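Local coordinates for protein folylpolyglutamate synthase/dihydrofolate synthase (Thermotoga maritima, PDB 1O5Z) that probably adds L-glutamate to dihydropteroate and to tetrahydrofolylpolyglutamates at the expense of ATP, in the making of folate cofactors, at residues S83-H88 with R95-E100; F368-V373 with T411-V416; L352-R357 with S378-D383. One frame throughout, in Å; residues are numbered along the deposited sequence.

In the fold
Interaction 1 lies in the Mur ligase middle domain; interactions 2 and 3 share the glutamate ligase domain. The last two cross along the chain, since 368-373 falls between 352-357 and 378-383. Strand 370-373 leads from interaction 2 towards interaction 3, which joins loops past the ends of strands 345-349 and 370-373. Their centres are about 21 Å apart and their nearest atoms about 7 Å. Interactions 1 and 3, in different domains, are separated by about 10 Å, nearest atoms, without contact; interactions 1 and 2 by about 18 Å. In this family catalysis takes place between the domains. Ser86 binds an unidentified molecule, Lys355 and Arg380 a sulfate; both probably come from the crystallisation liquor.

Interaction 1: residues S83-H88 with R95-E100; sequences SYYSPH and RIRLNE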
loop_
_atom_site.group_PDB
_atom_site.type_symbol
_atom_site.label_atom_id
_atom_site.label_comp_id
_atom_site.label_asym_id
_atom_site.label_seq_id
_atom_site.Cartn_x
_atom_site.Cartn_y
_atom_site.Cartn_z
ATOM N N SER A 83 12.113 -3.184 -2.647
ATOM C CA SER A 83 10.866 -2.463 -2.699
ATOM C C SER A 83 10.476 -2.080 -1.276
ATOM O O SER A 83 10.714 -2.803 -0.307
ATOM C CB SER A 83 9.766 -3.279 -3.420
ATOM O OG SER A 83 9.576 -4.556 -2.836
ATOM N N TYR A 84 9.927 -0.875 -1.193
ATOM C CA TYR A 84 9.687 -0.167 0.068
ATOM C C TYR A 84 8.234 0.286 0.156
ATOM O O TYR A 84 7.805 1.042 -0.688
ATOM C CB TYR A 84 10.635 1.023 0.219
ATOM C CG TYR A 84 10.481 1.654 1.544
ATOM C CD1 TYR A 84 10.609 0.911 2.701
ATOM C CD2 TYR A 84 10.152 2.985 1.664
ATOM C CE1 TYR A 84 10.447 1.494 3.952
ATOM C CE2 TYR A 84 9.971 3.573 2.901
ATOM C CZ TYR A 84 10.124 2.831 4.037
ATOM O OH TYR A 84 9.920 3.434 5.265
ATOM N N TYR A 85 7.509 -0.233 1.156
ATOM C CA TYR A 85 6.110 0.097 1.343
ATOM C C TYR A 85 5.836 0.640 2.726
ATOM O O TYR A 85 6.643 0.504 3.628
ATOM C CB TYR A 85 5.226 -1.117 1.103
ATOM C CG TYR A 85 5.473 -1.830 -0.213
ATOM C CD1 TYR A 85 6.522 -2.728 -0.354
ATOM C CD2 TYR A 85 4.643 -1.626 -1.314
ATOM C CE1 TYR A 85 6.715 -3.415 -1.554
ATOM C CE2 TYR A 85 4.858 -2.298 -2.518
ATOM C CZ TYR A 85 5.888 -3.181 -2.628
ATOM O OH TYR A 85 6.101 -3.838 -3.811
ATOM N N SER A 86 4.669 1.249 2.845
ATOM C CA SER A 86 4.102 1.723 4.124
ATOM C C SER A 86 2.603 1.862 3.928
ATOM O O SER A 86 2.172 2.202 2.837
ATOM C CB SER A 86 4.641 3.086 4.564
ATOM O OG SER A 86 4.528 4.045 3.506
ATOM N N PRO A 87 1.814 1.583 4.952
ATOM C CA PRO A 87 2.309 1.100 6.232
ATOM C C PRO A 87 2.411 -0.438 6.101
ATOM O O PRO A 87 2.882 -0.906 5.084
ATOM C CB PRO A 87 1.242 1.590 7.203
ATOM C CG PRO A 87 -0.051 1.546 6.332
ATOM C CD PRO A 87 0.355 1.677 4.915
ATOM N N HIS A 88 1.986 -1.239 7.065
ATOM C CA HIS A 88 1.878 -2.647 6.806
ATOM C C HIS A 88 0.554 -3.057 7.314
ATOM O O HIS A 88 -0.060 -2.330 8.086
ATOM C CB HIS A 88 2.999 -3.450 7.491
ATOM C CG HIS A 88 3.011 -3.364 8.995
ATOM N ND1 HIS A 88 3.876 -2.536 9.688
ATOM C CD2 HIS A 88 2.289 -4.019 9.936
ATOM C CE1 HIS A 88 3.692 -2.703 10.994
ATOM N NE2 HIS A 88 2.731 -3.593 11.167
ATOM N N ARG A 95 7.088 -4.061 4.737
ATOM C CA ARG A 95 7.550 -2.727 4.368
ATOM C C ARG A 95 8.809 -2.773 3.547
ATOM O O ARG A 95 9.061 -1.866 2.813
ATOM C CB ARG A 95 7.800 -1.853 5.625
ATOM C CG ARG A 95 6.574 -1.503 6.411
ATOM C CD ARG A 95 6.862 -0.962 7.748
ATOM N NE ARG A 95 5.632 -0.668 8.462
ATOM C CZ ARG A 95 5.053 0.537 8.529
ATOM N NH1 ARG A 95 3.915 0.663 9.210
ATOM N NH2 ARG A 95 5.608 1.623 7.961
ATOM N N ILE A 96 9.609 -3.830 3.710
ATOM C CA ILE A 96 10.939 -3.933 3.063
ATOM C C ILE A 96 11.121 -5.316 2.448
ATOM O O ILE A 96 11.043 -6.318 3.127
ATOM C CB ILE A 96 12.046 -3.680 4.094
ATOM C CG1 ILE A 96 11.782 -2.372 4.856
ATOM C CG2 ILE A 96 13.378 -3.615 3.431
ATOM C CD1 ILE A 96 12.774 -2.132 5.953
ATOM N N ARG A 97 11.381 -5.336 1.149
ATOM C CA ARG A 97 11.398 -6.554 0.391
ATOM C C ARG A 97 12.578 -6.594 -0.538
ATOM O O ARG A 97 13.084 -5.569 -0.960
ATOM C CB ARG A 97 10.114 -6.690 -0.402
ATOM C CG ARG A 97 8.947 -6.353 0.379
ATOM C CD ARG A 97 7.659 -6.759 -0.284
ATOM N NE ARG A 97 6.541 -6.183 0.449
ATOM C CZ ARG A 97 5.296 -6.181 0.039
ATOM N NH1 ARG A 97 4.950 -6.765 -1.110
ATOM N NH2 ARG A 97 4.374 -5.632 0.818
ATOM N N LEU A 98 13.037 -7.812 -0.766
ATOM C CA LEU A 98 14.048 -8.149 -1.747
ATOM C C LEU A 98 13.382 -9.167 -2.671
ATOM O O LEU A 98 12.959 -10.250 -2.240
ATOM C CB LEU A 98 15.262 -8.784 -1.087
ATOM C CG LEU A 98 16.425 -9.235 -1.966
ATOM C CD1 LEU A 98 17.023 -8.084 -2.744
ATOM C CD2 LEU A 98 17.449 -9.876 -1.034
ATOM N N ASN A 99 13.238 -8.752 -3.919
ATOM C CA ASN A 99 12.646 -9.562 -4.929
ATOM C C ASN A 99 11.283 -9.981 -4.435
ATOM O O ASN A 99 10.848 -11.085 -4.640
ATOM C CB ASN A 99 13.571 -10.725 -5.258
ATOM C CG ASN A 99 14.915 -10.242 -5.843
ATOM O OD1 ASN A 99 14.956 -9.186 -6.443
ATOM N ND2 ASN A 99 15.978 -11.047 -5.718
ATOM N N GLU A 100 10.631 -9.044 -3.762
ATOM C CA GLU A 100 9.269 -9.195 -3.275
ATOM C C GLU A 100 9.106 -10.249 -2.177
ATOM O O GLU A 100 8.016 -10.688 -1.883
ATOM C CB GLU A 100 8.322 -9.360 -4.468
ATOM C CG GLU A 100 8.007 -8.015 -5.141
ATOM C CD GLU A 100 7.281 -7.077 -4.222
ATOM O OE1 GLU A 100 6.339 -7.534 -3.506
ATOM O OE2 GLU A 100 7.609 -5.885 -4.214
HETATM O O HOH W 1 11.405 -6.273 -3.966
HETATM O O HOH W 2 7.607 1.753 5.886
HETATM O O HOH W 3 1.142 -0.463 10.130
#
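Arg97, on strand 96-98, lies across Tyr85, just past the end of strand 81-84. Its CB rests 3.3 Å from Ser83 OG, within an antiparallel hydrogen-bonded pair whose backbones exchange two N-H...O bonds. CG stands anti to the carbonyl carbon (chi1 -44°), and the extended chain then carries CD over the rim of the tyrosine, 3.7 Å from Tyr85 CE1. NE, bonded to Glu94 O, passes 3.4 Å from the same Tyr85 CE1. Beyond it the guanidinium lies nearly flat on the ring, planes 29° apart, an off-centre cation-pi stack with NH2 over the face. NH1 ends in a salt bridge, 2.9 Å to the syn lone pair of Glu100 OE1. An arginine suits the place because one flat cation can both stack on a ring and pair with a carboxylate. The other oxygen, Glu100 OE2, is gripped from opposite faces by Ser83 OG at 2.7 Å and Tyr85 OH at 2.6 Å. A leucine in place of Arg97 would probably strip Tyr85 of its charged cover and leave Glu100 OE1 without its mate. Farther along, Arg95 NE donates to His88 ND1 at 2.8 Å, in the plane of both groups. Asn68 of helix 63-77, which starts within the P-loop sequence, also bonds Tyr85 OH, and Ser71 touches Glu100. This is a beta hairpin, strands 81-84 and 96-98, at one side of the mixed sheet of the Mur ligase middle domain.

Interaction 2: residues F368-V373 with T411-V416; sequences FERVIV and TERATV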
loop_
_atom_site.group_PDB
_atom_site.type_symbol
_atom_site.label_atom_id
_atom_site.label_comp_id
_atom_site.label_asym_id
_atom_site.label_seq_id
_atom_site.Cartn_x
_atom_site.Cartn_y
_atom_site.Cartn_z
ATOM N N PHE A 368 -26.030 -7.524 2.538
ATOM C CA PHE A 368 -25.601 -8.764 3.165
ATOM C C PHE A 368 -26.780 -9.569 3.634
ATOM O O PHE A 368 -27.795 -9.031 4.071
ATOM C CB PHE A 368 -24.652 -8.455 4.297
ATOM C CG PHE A 368 -23.418 -7.824 3.829
ATOM C CD1 PHE A 368 -22.399 -8.599 3.311
ATOM C CD2 PHE A 368 -23.284 -6.447 3.816
ATOM C CE1 PHE A 368 -21.251 -8.012 2.849
ATOM C CE2 PHE A 368 -22.126 -5.859 3.336
ATOM C CZ PHE A 368 -21.120 -6.646 2.863
ATOM N N GLU A 369 -26.626 -10.870 3.512
ATOM C CA GLU A 369 -27.588 -11.791 3.981
ATOM C C GLU A 369 -27.380 -11.956 5.483
ATOM O O GLU A 369 -28.227 -12.450 6.156
ATOM C CB GLU A 369 -27.314 -13.110 3.291
ATOM C CG GLU A 369 -28.509 -13.958 3.014
ATOM C CD GLU A 369 -29.284 -13.417 1.872
ATOM O OE1 GLU A 369 -30.456 -13.819 1.748
ATOM O OE2 GLU A 369 -28.705 -12.593 1.124
ATOM N N ARG A 370 -26.222 -11.592 5.995
ATOM C CA ARG A 370 -25.883 -11.883 7.364
ATOM C C ARG A 370 -24.805 -10.919 7.799
ATOM O O ARG A 370 -23.845 -10.668 7.042
ATOM C CB ARG A 370 -25.367 -13.311 7.469
ATOM C CG ARG A 370 -25.052 -13.771 8.873
ATOM C CD ARG A 370 -24.571 -15.190 8.912
ATOM N NE ARG A 370 -24.159 -15.586 10.259
ATOM C CZ ARG A 370 -23.358 -16.594 10.507
ATOM N NH1 ARG A 370 -22.850 -17.287 9.516
ATOM N NH2 ARG A 370 -23.028 -16.898 11.755
ATOM N N VAL A 371 -24.996 -10.349 8.990
ATOM C CA VAL A 371 -24.113 -9.350 9.528
ATOM C C VAL A 371 -23.673 -9.791 10.916
ATOM O O VAL A 371 -24.479 -10.124 11.790
ATOM C CB VAL A 371 -24.740 -7.935 9.541
ATOM C CG1 VAL A 371 -23.770 -6.894 10.135
ATOM C CG2 VAL A 371 -25.166 -7.518 8.127
ATOM N N ILE A 372 -22.358 -9.833 11.060
ATOM C CA ILE A 372 -21.688 -10.207 12.268
ATOM C C ILE A 372 -20.748 -9.057 12.635
ATOM O O ILE A 372 -19.871 -8.722 11.884
ATOM C CB ILE A 372 -20.854 -11.465 12.047
ATOM C CG1 ILE A 372 -21.725 -12.611 11.533
ATOM C CG2 ILE A 372 -20.120 -11.826 13.335
ATOM C CD1 ILE A 372 -20.904 -13.796 11.076
ATOM N N VAL A 373 -20.969 -8.465 13.804
ATOM C CA VAL A 373 -20.118 -7.450 14.348
ATOM C C VAL A 373 -19.146 -8.215 15.232
ATOM O O VAL A 373 -19.531 -9.120 15.977
ATOM C CB VAL A 373 -20.915 -6.444 15.220
ATOM C CG1 VAL A 373 -20.008 -5.341 15.735
ATOM C CG2 VAL A 373 -22.092 -5.845 14.420
ATOM N N THR A 411 -19.061 -18.486 9.048
ATOM C CA THR A 411 -19.750 -18.248 7.792
ATOM C C THR A 411 -19.593 -19.402 6.804
ATOM O O THR A 411 -18.636 -20.171 6.853
ATOM C CB THR A 411 -19.288 -16.944 7.175
ATOM O OG1 THR A 411 -17.863 -16.913 7.061
ATOM C CG2 THR A 411 -19.570 -15.783 8.113
ATOM N N GLU A 412 -20.598 -19.506 5.946
ATOM C CA GLU A 412 -20.648 -20.399 4.800
ATOM C C GLU A 412 -20.507 -19.588 3.507
ATOM O O GLU A 412 -19.860 -20.039 2.543
ATOM C CB GLU A 412 -22.004 -21.097 4.753
ATOM C CG GLU A 412 -22.474 -21.649 6.083
ATOM C CD GLU A 412 -21.797 -22.964 6.445
ATOM O OE1 GLU A 412 -20.550 -23.070 6.349
ATOM O OE2 GLU A 412 -22.525 -23.907 6.834
ATOM N N ARG A 413 -21.141 -18.405 3.500
ATOM C CA ARG A 413 -21.199 -17.543 2.354
ATOM C C ARG A 413 -19.890 -16.867 2.145
ATOM O O ARG A 413 -19.094 -16.751 3.056
ATOM C CB ARG A 413 -22.253 -16.462 2.544
ATOM C CG ARG A 413 -23.682 -16.960 2.651
ATOM C CD ARG A 413 -24.609 -15.857 3.198
ATOM N NE ARG A 413 -26.004 -16.237 3.342
ATOM C CZ ARG A 413 -26.641 -16.450 4.497
ATOM N NH1 ARG A 413 -26.043 -16.350 5.674
ATOM N NH2 ARG A 413 -27.924 -16.774 4.470
ATOM N N ALA A 414 -19.673 -16.422 0.917
ATOM C CA ALA A 414 -18.628 -15.468 0.643
ATOM C C ALA A 414 -18.689 -14.299 1.684
ATOM O O ALA A 414 -19.744 -13.659 1.872
ATOM C CB ALA A 414 -18.748 -14.970 -0.804
ATOM N N THR A 415 -17.566 -14.074 2.387
ATOM C CA THR A 415 -17.547 -13.246 3.594
ATOM C C THR A 415 -16.669 -12.040 3.385
ATOM O O THR A 415 -15.506 -12.187 3.015
ATOM C CB THR A 415 -17.024 -14.047 4.764
ATOM O OG1 THR A 415 -17.941 -15.093 5.060
ATOM C CG2 THR A 415 -17.005 -13.216 6.044
ATOM N N VAL A 416 -17.230 -10.858 3.637
ATOM C CA VAL A 416 -16.541 -9.593 3.575
ATOM C C VAL A 416 -16.064 -9.272 4.991
ATOM O O VAL A 416 -16.856 -9.146 5.897
ATOM C CB VAL A 416 -17.463 -8.459 3.079
ATOM C CG1 VAL A 416 -16.740 -7.111 3.175
ATOM C CG2 VAL A 416 -17.962 -8.722 1.657
#
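Phe368 and Val416 pack as an apolar pair. The phenylalanine presents its edge: CE1 is 3.6 Å from Val416 CG2, which lies near the ring plane, and the two side chains cross at about a right angle. A methyl-to-methyl touch brings Ile372 CD1 to 3.8 Å from Thr411 CG2. The threonine can serve here because its two branches divide the work. With CG2 anti to the carbonyl carbon, the methyl meets the isoleucine, while OG1 (chi1 53°) bonds to Lys316 NZ and Ile408 O.

Strands 370-373 and 414-418 are not neighbours. Both run parallel to strand 345-349, which lies between them in the mixed sheet of the glutamate ligase domain, an alpha/beta fold of Rossmann-like character. Even the closest CA atoms, those of Glu369 and Arg413, are 8.7 Å apart, so long side chains must bridge the gap. Ser346 of the middle strand touches both Arg370 and Arg413; its small side chain suits a place shared by two long ones.

The remaining contacts set arginine against aliphatic carbon. The guanidinium of Arg413, at the end of an extended chain, is covered on one face by the CB and CG of Glu369, with CG 3.2 Å from Arg413 NH2. The carboxylate turns elsewhere because the glutamate chain bends at chi2 (75°), leaving Glu369 OE1 4.7 Å from Arg413 NH2. Arg413 NH1 approaches Arg370 CB at 3.6 Å. Arg370 itself stretches out fully and lays its NH1 3.7 Å from Thr411 CA. Its charge is met outside these segments, NE in a salt bridge with Glu399 and NH1 donating to Ser410 O.

Interaction 3: residues L352-R357 with S378-D383; sequences LDDKNR and SPRMKD. With SO4 (sulfate ion), chain E.
Arg357 clasps the chain at Lys382 and Asp383, joining loops that follow two neighbouring parallel strands, 345-349 and 370-373, of the glutamate ligase domain. NH2 donates 2.8 Å to Lys382 O, in the carbonyl plane; NH1 reaches Asp383 O at 3.0 Å from above that carbonyl's plane. An arginine suits the place because its two terminal nitrogens can serve successive carbonyls, though both lie tilted from the guanidinium plane. Leu352 forks: CD2 packs 3.6 Å from Met381 CA, whereas CD1 sits over a face of the Arg380 guanidinium, 3.4 Å from NH2. At the guanidinium edge Asp354 OD2 forms a long salt bridge, 3.7 Å to Arg380 NH1.

Around these groups lies a second shell. Arg357 NH2 also bonds Ile351 O, and Asp353 CB covers one face of the guanidinium. A water bridges the backbone N atoms of Asp353 and Lys382. Both loops contain type I turns, Leu352 to Lys355 and Ser378 to Met381, the second supported by an ST turn. Lys355 pairs with Asp354 and shares a sulfate with Arg380. At the start of helix 384-394 a different sulfate, of chain E, receives a weak hydrogen bond, Asp383 N to its O3, 3.0 Å.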
loop_
_atom_site.group_PDB
_atom_site.type_symbol
_atom_site.label_atom_id
_atom_site.label_comp_id
_atom_site.label_asym_id
_atom_site.label_seq_id
_atom_site.Cartn_x
_atom_site.Cartn_y
_atom_site.Cartn_z
ATOM N N LEU A 352 -13.153 0.593 14.981
ATOM C CA LEU A 352 -12.764 1.351 16.159
ATOM C C LEU A 352 -13.667 2.575 16.333
ATOM O O LEU A 352 -14.349 3.036 15.397
ATOM C CB LEU A 352 -11.287 1.750 16.084
ATOM C CG LEU A 352 -10.318 0.585 15.853
ATOM C CD1 LEU A 352 -8.913 1.065 15.558
ATOM C CD2 LEU A 352 -10.325 -0.320 17.046
ATOM N N ASP A 353 -13.669 3.099 17.555
ATOM C CA ASP A 353 -14.599 4.158 17.900
ATOM C C ASP A 353 -14.078 5.503 17.420
ATOM O O ASP A 353 -14.827 6.460 17.383
ATOM C CB ASP A 353 -14.983 4.130 19.404
ATOM C CG ASP A 353 -14.056 4.935 20.285
ATOM O OD1 ASP A 353 -12.830 4.727 20.229
ATOM O OD2 ASP A 353 -14.480 5.799 21.094
ATOM N N ASP A 354 -12.810 5.552 17.009
ATOM C CA ASP A 354 -12.214 6.766 16.440
ATOM C C ASP A 354 -12.606 6.969 14.989
ATOM O O ASP A 354 -12.154 7.895 14.357
ATOM C CB ASP A 354 -10.680 6.769 16.579
ATOM C CG ASP A 354 -9.993 5.705 15.724
ATOM O OD1 ASP A 354 -10.650 4.734 15.279
ATOM O OD2 ASP A 354 -8.775 5.757 15.461
ATOM N N LYS A 355 -13.453 6.104 14.470
ATOM C CA LYS A 355 -13.876 6.195 13.100
ATOM C C LYS A 355 -15.350 6.546 13.041
ATOM O O LYS A 355 -16.038 6.519 14.067
ATOM C CB LYS A 355 -13.542 4.875 12.394
ATOM C CG LYS A 355 -12.128 4.944 11.811
ATOM C CD LYS A 355 -11.295 3.729 12.087
ATOM C CE LYS A 355 -9.852 3.970 11.684
ATOM N NZ LYS A 355 -9.131 4.791 12.677
ATOM N N ASN A 356 -15.836 6.922 11.859
ATOM C CA ASN A 356 -17.248 7.253 11.735
ATOM C C ASN A 356 -18.119 6.008 11.553
ATOM O O ASN A 356 -18.610 5.705 10.455
ATOM C CB ASN A 356 -17.479 8.271 10.644
ATOM C CG ASN A 356 -18.706 9.048 10.884
ATOM O OD1 ASN A 356 -19.793 8.481 10.948
ATOM N ND2 ASN A 356 -18.556 10.346 11.088
ATOM N N ARG A 357 -18.308 5.304 12.669
ATOM C CA ARG A 357 -18.955 4.016 12.675
ATOM C C ARG A 357 -20.242 4.009 11.918
ATOM O O ARG A 357 -20.476 3.123 11.107
ATOM C CB ARG A 357 -19.245 3.570 14.093
ATOM C CG ARG A 357 -18.076 2.965 14.750
ATOM C CD ARG A 357 -18.334 2.633 16.153
ATOM N NE ARG A 357 -17.268 1.838 16.729
ATOM C CZ ARG A 357 -17.201 1.559 18.027
ATOM N NH1 ARG A 357 -18.149 2.025 18.849
ATOM N NH2 ARG A 357 -16.198 0.831 18.511
ATOM N N SER A 378 -7.125 -5.411 19.078
ATOM C CA SER A 378 -6.272 -4.269 19.332
ATOM C C SER A 378 -6.709 -3.710 20.659
ATOM O O SER A 378 -7.911 -3.599 20.918
ATOM C CB SER A 378 -6.435 -3.199 18.257
ATOM O OG SER A 378 -5.712 -2.039 18.603
ATOM N N PRO A 379 -5.744 -3.340 21.496
ATOM C CA PRO A 379 -6.061 -2.683 22.756
ATOM C C PRO A 379 -6.705 -1.321 22.538
ATOM O O PRO A 379 -7.265 -0.749 23.473
ATOM C CB PRO A 379 -4.686 -2.540 23.457
ATOM C CG PRO A 379 -3.721 -3.425 22.673
ATOM C CD PRO A 379 -4.288 -3.494 21.296
ATOM N N ARG A 380 -6.586 -0.808 21.317
ATOM C CA ARG A 380 -7.277 0.404 20.887
ATOM C C ARG A 380 -8.797 0.239 20.773
ATOM O O ARG A 380 -9.507 1.238 20.786
ATOM C CB ARG A 380 -6.690 0.926 19.553
ATOM C CG ARG A 380 -5.693 2.102 19.719
ATOM C CD ARG A 380 -4.530 2.180 18.680
ATOM N NE ARG A 380 -4.903 1.929 17.275
ATOM C CZ ARG A 380 -5.567 2.804 16.493
ATOM N NH1 ARG A 380 -5.955 3.994 16.991
ATOM N NH2 ARG A 380 -5.861 2.498 15.212
ATOM N N MET A 381 -9.301 -0.991 20.679
ATOM C CA MET A 381 -10.747 -1.210 20.508
ATOM C C MET A 381 -11.550 -0.869 21.759
ATOM O O MET A 381 -11.434 -1.569 22.743
ATOM C CB MET A 381 -11.039 -2.665 20.087
ATOM C CG MET A 381 -12.524 -3.090 20.133
ATOM S SD MET A 381 -13.476 -2.315 18.815
ATOM C CE MET A 381 -15.108 -2.311 19.531
ATOM N N LYS A 382 -12.361 0.197 21.710
ATOM C CA LYS A 382 -13.347 0.502 22.770
ATOM C C LYS A 382 -14.761 0.656 22.202
ATOM O O LYS A 382 -14.943 0.845 21.003
ATOM C CB LYS A 382 -12.935 1.712 23.666
ATOM C CG LYS A 382 -13.107 3.119 23.112
ATOM C CD LYS A 382 -12.721 4.184 24.169
ATOM C CE LYS A 382 -13.369 5.567 23.923
ATOM N NZ LYS A 382 -13.314 6.510 25.107
ATOM N N ASP A 383 -15.742 0.519 23.095
ATOM C CA ASP A 383 -17.179 0.681 22.809
ATOM C C ASP A 383 -17.786 -0.310 21.858
ATOM O O ASP A 383 -18.611 0.057 21.003
ATOM C CB ASP A 383 -17.492 2.076 22.275
ATOM C CG ASP A 383 -17.745 3.033 23.340
ATOM O OD1 ASP A 383 -17.373 4.211 23.152
ATOM O OD2 ASP A 383 -18.313 2.690 24.394
HETATM S S SO4 E . -15.748 -2.151 25.313
HETATM O O1 SO4 E . -15.709 -2.313 23.855
HETATM O O2 SO4 E . -16.518 -3.311 25.787
HETATM O O3 SO4 E . -16.567 -0.969 25.616
HETATM O O4 SO4 E . -14.354 -1.980 25.781
HETATM O O HOH W 4 -12.243 2.171 19.662
#